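Local atomic coordinates of esterase (Sinorhizobium meliloti 1021, PDB entry 4TX1), a protein that hydrolyses acetyl esters as a carbohydrate acetylesterase of the SGNH hydrolase family, probably with arylesterase activity. Residues S101-M104 with I108-T111; Y67-H70 with D75-G78; M170-Y175 with C184-G189. One frame throughout, in Å; residues are numbered along the deposited sequence.

Contact 1 (S101-M104 with I108-T111)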
# COMPACT_ATOMS: atom_id res chain seq x y z
N SER A 101 22.38 -10.85 -0.90
CA SER A 101 22.24 -12.28 -0.65
C SER A 101 20.80 -12.76 -0.83
O SER A 101 20.56 -13.78 -1.46
CB SER A 101 22.76 -12.62 0.75
OG SER A 101 24.19 -12.39 0.86
N ASN A 102 19.81 -11.95 -0.38
CA ASN A 102 18.44 -12.39 -0.51
C ASN A 102 17.89 -12.26 -1.92
O ASN A 102 16.98 -12.97 -2.30
CB ASN A 102 17.55 -11.68 0.52
CG ASN A 102 17.88 -12.10 1.93
OD1 ASN A 102 17.75 -13.28 2.23
ND2 ASN A 102 18.34 -11.21 2.77
N ASP A 103 18.52 -11.38 -2.66
CA ASP A 103 18.20 -11.22 -4.08
C ASP A 103 18.59 -12.49 -4.88
O ASP A 103 18.07 -12.73 -5.99
CB ASP A 103 18.90 -10.04 -4.74
CG ASP A 103 18.38 -8.69 -4.29
OD1 ASP A 103 18.40 -8.47 -3.03
OD2 ASP A 103 18.11 -7.76 -5.14
N MET A 104 19.45 -13.35 -4.29
CA MET A 104 19.81 -14.61 -4.97
C MET A 104 18.77 -15.71 -4.90
O MET A 104 18.86 -16.72 -5.60
CB MET A 104 21.15 -15.11 -4.34
CG MET A 104 22.29 -14.12 -4.35
SD MET A 104 22.81 -13.68 -6.06
CE MET A 104 21.92 -12.19 -6.44
N ILE A 108 12.75 -14.19 -5.34
CA ILE A 108 12.94 -12.74 -5.39
C ILE A 108 13.28 -12.30 -6.79
O ILE A 108 12.61 -11.44 -7.38
CB ILE A 108 13.94 -12.26 -4.31
CG1 ILE A 108 13.52 -12.72 -2.91
CG2 ILE A 108 14.18 -10.75 -4.47
CD1 ILE A 108 12.15 -12.18 -2.42
N HIS A 109 14.31 -12.93 -7.35
CA HIS A 109 14.54 -12.97 -8.79
C HIS A 109 15.76 -13.81 -9.11
O HIS A 109 15.84 -14.36 -10.24
CB HIS A 109 14.71 -11.55 -9.40
CG HIS A 109 15.80 -10.73 -8.76
ND1 HIS A 109 15.60 -9.75 -7.80
CD2 HIS A 109 17.12 -10.79 -8.95
CE1 HIS A 109 16.76 -9.25 -7.41
NE2 HIS A 109 17.70 -9.87 -8.10
N GLY A 110 16.73 -13.87 -8.20
CA GLY A 110 17.86 -14.79 -8.29
C GLY A 110 19.03 -14.30 -9.11
O GLY A 110 19.96 -15.07 -9.38
N THR A 111 19.03 -13.04 -9.52
CA THR A 111 20.04 -12.53 -10.44
C THR A 111 20.98 -11.48 -9.83
O THR A 111 20.58 -10.54 -9.17
CB THR A 111 19.44 -11.97 -11.76
OG1 THR A 111 18.64 -10.78 -11.50
CG2 THR A 111 18.47 -13.00 -12.48
O HOH W 1 20.31 -17.34 -7.83

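Contact 2 (Y67-H70 with D75-G78)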
# COMPACT_ATOMS: atom_id res chain seq x y z
N TYR A 67 13.05 -5.33 -3.56
CA TYR A 67 12.03 -6.32 -3.95
C TYR A 67 11.17 -6.74 -2.78
O TYR A 67 11.60 -6.95 -1.69
CB TYR A 67 12.69 -7.51 -4.62
CG TYR A 67 13.55 -7.11 -5.81
CD1 TYR A 67 12.97 -6.90 -7.10
CD2 TYR A 67 14.87 -6.86 -5.67
CE1 TYR A 67 13.74 -6.43 -8.13
CE2 TYR A 67 15.64 -6.34 -6.74
CZ TYR A 67 15.06 -6.18 -7.97
OH TYR A 67 15.86 -5.77 -9.01
N ASP A 68 9.88 -6.94 -3.03
CA ASP A 68 8.98 -7.33 -1.99
C ASP A 68 9.16 -8.81 -1.58
O ASP A 68 9.38 -9.70 -2.42
CB ASP A 68 7.57 -7.23 -2.53
CG ASP A 68 7.17 -5.80 -2.85
OD1 ASP A 68 7.62 -4.87 -2.11
OD2 ASP A 68 6.49 -5.64 -3.96
N ASP A 69 9.00 -9.05 -0.32
CA ASP A 69 9.01 -10.38 0.29
C ASP A 69 8.12 -10.35 1.48
O ASP A 69 8.40 -9.65 2.46
CB ASP A 69 10.45 -10.81 0.61
CG ASP A 69 10.53 -12.17 1.27
OD1 ASP A 69 9.50 -12.61 1.73
OD2 ASP A 69 11.64 -12.78 1.40
N HIS A 70 6.97 -11.04 1.41
CA HIS A 70 5.91 -10.99 2.42
C HIS A 70 5.93 -12.20 3.35
O HIS A 70 4.97 -12.52 4.03
CB HIS A 70 4.53 -10.87 1.75
CG HIS A 70 4.42 -9.76 0.76
ND1 HIS A 70 4.53 -8.43 1.11
CD2 HIS A 70 4.29 -9.79 -0.59
CE1 HIS A 70 4.39 -7.69 0.01
NE2 HIS A 70 4.19 -8.50 -1.01
N ASP A 75 8.75 -5.54 6.67
CA ASP A 75 8.87 -5.15 5.23
C ASP A 75 10.31 -5.39 4.87
O ASP A 75 11.20 -4.65 5.31
CB ASP A 75 8.43 -3.74 4.99
CG ASP A 75 8.46 -3.33 3.57
OD1 ASP A 75 8.94 -4.10 2.69
OD2 ASP A 75 7.84 -2.22 3.33
N ARG A 76 10.51 -6.40 4.02
CA ARG A 76 11.87 -6.82 3.58
C ARG A 76 12.33 -6.05 2.34
O ARG A 76 13.41 -6.28 1.84
CB ARG A 76 11.85 -8.32 3.32
CG ARG A 76 11.94 -9.12 4.62
CD ARG A 76 11.81 -10.60 4.33
NE ARG A 76 12.26 -11.37 5.48
CZ ARG A 76 12.25 -12.70 5.53
NH1 ARG A 76 11.70 -13.43 4.57
NH2 ARG A 76 12.70 -13.35 6.60
N ASN A 77 11.50 -5.16 1.81
CA ASN A 77 11.96 -4.43 0.62
C ASN A 77 12.88 -3.28 1.05
O ASN A 77 12.51 -2.36 1.74
CB ASN A 77 10.70 -3.85 -0.12
CG ASN A 77 11.01 -3.19 -1.44
OD1 ASN A 77 10.19 -3.40 -2.45
ND2 ASN A 77 12.01 -2.37 -1.50
N GLY A 78 14.16 -3.41 0.67
CA GLY A 78 15.12 -2.46 1.20
C GLY A 78 14.83 -1.05 0.76
O GLY A 78 14.99 -0.13 1.52
O HOH W 2 8.33 -6.78 1.67

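Contact 3 (M170-Y175 with C184-G189)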
# COMPACT_ATOMS: atom_id res chain seq x y z
N MET A 170 29.04 -13.14 -8.89
CA MET A 170 29.07 -11.97 -9.81
C MET A 170 28.82 -10.65 -9.12
O MET A 170 28.97 -9.58 -9.74
CB MET A 170 28.07 -12.16 -10.92
CG MET A 170 28.34 -13.38 -11.79
SD MET A 170 26.92 -13.67 -12.85
CE MET A 170 26.99 -15.41 -13.26
N LEU A 171 28.39 -10.67 -7.85
CA LEU A 171 28.10 -9.39 -7.18
C LEU A 171 29.29 -8.47 -6.98
O LEU A 171 29.15 -7.27 -7.17
CB LEU A 171 27.43 -9.60 -5.78
CG LEU A 171 26.13 -10.37 -5.82
CD1 LEU A 171 25.80 -10.87 -4.41
CD2 LEU A 171 25.01 -9.51 -6.45
N ALA A 172 30.48 -8.99 -6.61
CA ALA A 172 31.63 -8.11 -6.40
C ALA A 172 32.00 -7.27 -7.67
O ALA A 172 32.16 -6.08 -7.57
CB ALA A 172 32.82 -8.88 -5.85
N PRO A 173 32.12 -7.88 -8.85
CA PRO A 173 32.54 -7.06 -10.01
C PRO A 173 31.44 -6.05 -10.45
O PRO A 173 31.75 -4.89 -10.78
CB PRO A 173 32.86 -8.09 -11.09
CG PRO A 173 32.34 -9.41 -10.64
CD PRO A 173 32.21 -9.33 -9.13
N LEU A 174 30.17 -6.49 -10.42
CA LEU A 174 29.04 -5.63 -10.74
C LEU A 174 28.93 -4.49 -9.74
O LEU A 174 28.69 -3.35 -10.16
CB LEU A 174 27.75 -6.43 -10.79
CG LEU A 174 27.53 -7.42 -11.92
CD1 LEU A 174 26.17 -8.10 -11.76
CD2 LEU A 174 27.70 -6.70 -13.26
N TYR A 175 29.07 -4.76 -8.42
CA TYR A 175 28.97 -3.70 -7.44
C TYR A 175 30.14 -2.71 -7.58
O TYR A 175 30.01 -1.53 -7.40
CB TYR A 175 28.96 -4.23 -6.00
CG TYR A 175 27.63 -4.83 -5.55
CD1 TYR A 175 26.66 -5.22 -6.43
CD2 TYR A 175 27.41 -5.10 -4.21
CE1 TYR A 175 25.43 -5.80 -5.97
CE2 TYR A 175 26.23 -5.64 -3.74
CZ TYR A 175 25.22 -5.99 -4.61
OH TYR A 175 24.02 -6.63 -4.26
N CYS A 184 30.65 6.14 -5.57
CA CYS A 184 30.54 5.58 -4.25
C CYS A 184 31.86 4.83 -3.99
O CYS A 184 32.54 4.37 -4.94
CB CYS A 184 29.43 4.46 -4.27
SG CYS A 184 27.80 5.18 -4.37
N GLY A 185 32.11 4.56 -2.70
CA GLY A 185 33.13 3.58 -2.33
C GLY A 185 32.67 2.17 -2.58
O GLY A 185 31.44 1.89 -2.65
N PHE A 186 33.64 1.27 -2.65
CA PHE A 186 33.41 -0.15 -2.82
C PHE A 186 34.28 -0.97 -1.87
O PHE A 186 35.49 -0.68 -1.67
CB PHE A 186 33.63 -0.61 -4.26
CG PHE A 186 33.52 -2.09 -4.44
CD1 PHE A 186 32.27 -2.75 -4.37
CD2 PHE A 186 34.64 -2.87 -4.63
CE1 PHE A 186 32.19 -4.10 -4.43
CE2 PHE A 186 34.55 -4.26 -4.68
CZ PHE A 186 33.32 -4.88 -4.64
N PHE A 187 33.72 -2.03 -1.33
CA PHE A 187 34.56 -3.07 -0.69
C PHE A 187 33.97 -4.41 -1.02
O PHE A 187 32.74 -4.61 -0.85
CB PHE A 187 34.59 -2.84 0.79
CG PHE A 187 35.53 -3.78 1.53
CD1 PHE A 187 36.91 -3.54 1.50
CD2 PHE A 187 35.04 -4.84 2.27
CE1 PHE A 187 37.77 -4.40 2.19
CE2 PHE A 187 35.90 -5.71 2.94
CZ PHE A 187 37.27 -5.47 2.91
N ASP A 188 34.82 -5.39 -1.31
CA ASP A 188 34.37 -6.78 -1.48
C ASP A 188 34.40 -7.52 -0.15
O ASP A 188 35.49 -7.84 0.36
CB ASP A 188 35.23 -7.55 -2.49
CG ASP A 188 34.76 -8.98 -2.69
OD1 ASP A 188 33.69 -9.37 -2.18
OD2 ASP A 188 35.45 -9.70 -3.38
N GLY A 189 33.22 -7.75 0.50
CA GLY A 189 33.17 -8.47 1.75
C GLY A 189 33.78 -9.85 1.66
O GLY A 189 34.30 -10.35 2.65

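Contact 1 (S101-M104 with I108-T111)
D103 meets H109 and G110 across a tight loop, with M104 beside it reaching on to T111. The D103 carbonyl takes the backbone N-H of G110, with D103 O 2.8 Å from G110 N. The bond is bent at the hydrogen, at 132°. The same oxygen stands over one face of the H109 imidazole, toward its rim. The D103 carboxylate meets that ring at its edge: OD2 lies in the ring plane, 3.0 Å from H109 CE1, and the two planes are 80° apart. The hydrogen bond of OD2 goes to T65 OG1. H109 CG sits between its own backbone N and carbonyl carbon (chi1 56°), which folds the ring back over the loop. There NE2 makes a weak hydrogen bond to T111 O, at 3.1 Å. An alanine in place of H109 is likely to open a gap beside D103 and leave T111 O without this donor. M104 bends along its chain, and its CE comes 3.5 Å from T111 O. G110 CA makes a CA-H...O contact with M104 O, 3.5 Å away. A water lies within hydrogen-bonding distance of both M104 O and G110 O. Both segments belong to the loop that joins strand 94-98 to helix 112-127. T111 caps that helix through G114 N, M104 packs on helix 164-168, and I107 of the second subunit packs against H109 and T111.

Contact 2 (Y67-H70 with D75-G78)
R76 crosses D69 at a slant and ends in a salt bridge to it. Its CB lies 3.9 Å from D69 CB and also faces D69 O. CG continues past that carbonyl at a longer distance. CD reaches the carboxylate, 3.7 Å from D69 OD2. NE turns to a weak hydrogen bond with N61 O. At the tip, NH1 gives a hydrogen bond to D69 OD2 at 3.2 Å. NH1 comes from above the carboxylate plane, 48° out of it, and the carboxylate and guanidinium planes are 75° apart. The chain is extended from CG to NE, which carries the guanidinium this far. D69 CG is anti to its backbone N (chi1 179°), placing the carboxylate on the R76 side. Its OD1 is held by L71 N. One residue after R76, N77 CA makes a CA-H...O contact with Y67 O, at 3.4 Å. D75 OD1 accepts from N77 N at 2.9 Å, an Asx turn, and a water links that oxygen to D69 N. The contact belongs to the loop between strand 53-59 and helix 78-89. N77 is the N-cap residue of this helix, and R80 in its first turn forms salt bridges with both D68 and D75.

Contact 3 (M170-Y175 with C184-G189)
This is a helix-on-strand contact, in which the start of helix 171-182 lies on strand 185-188 at one edge of the central parallel sheet. The axes of segments 171-175 and 185-188 run nearly antiparallel, at 170°, and come within 8.8 Å. No hydrogen bond joins the two segments, and the area buried is modest. F186 has the largest share of the contact. Its CG is anti to the backbone N (chi1 175°), and its ring reaches to the helix. CZ at the tip comes 3.4 Å from the backbone oxygen A172 O and 4.2 Å from A172 CB. On the same rim, CE1 meets Y175 CB at 3.6 Å. Both approaches to the ring are oblique. Further along the helix, R176 and A179 also pack on F186. A172 also touches D188. Its methyl group sits against the D188 carboxylate, with CB 3.7 Å from OD2. This is only van der Waals contact. The other oxygen, OD1, is hydrogen-bonded to S145 OG and G190 N. Y175 touches the strand through its CB and sends its ring elsewhere. CG lies beside the backbone N (chi1 -77°), and the side chain packs on I143, S145 and P146 and on helix 112-127. One ring face is covered by L171 CB, one turn earlier, 4.3 Å above the plane. The Y175 hydroxyl is hydrogen-bonded to L99 O, just past the end of strand 94-98. The backbone of 185-188 pairs with strand 140-145. The chain leaves that strand, passes through two short helices and then helix 171-182, and returns as its parallel neighbour. This is the last beta-alpha-beta crossover of a three-layer alpha/beta/alpha fold with strand order 2-1-3-4-5, the arrangement of SGNH hydrolases.

Overall arrangement
Contacts 1 and 2 are neighbours, with centres 12 Å apart. Y67 joins them: its ring meets H109 edge-to-face, with Y67 CE2 3.2 Å from H109 CE1, and Y67 CB lies 3.6 Å from I108 CG2. Both contacts also touch the second subunit. Contact 3 lies nearer the centre of the chain, 16 Å from contact 1 between centres. M104 CE and L171 CD2, 4.1 Å apart, link the two. Contacts 2 and 3 do not touch; their nearest atoms are about 9 Å apart. S22, D199 and H202 probably form the catalytic triad. N102 and R76 lie near it without touching it, which places contacts 1 and 2 beside the likely active site.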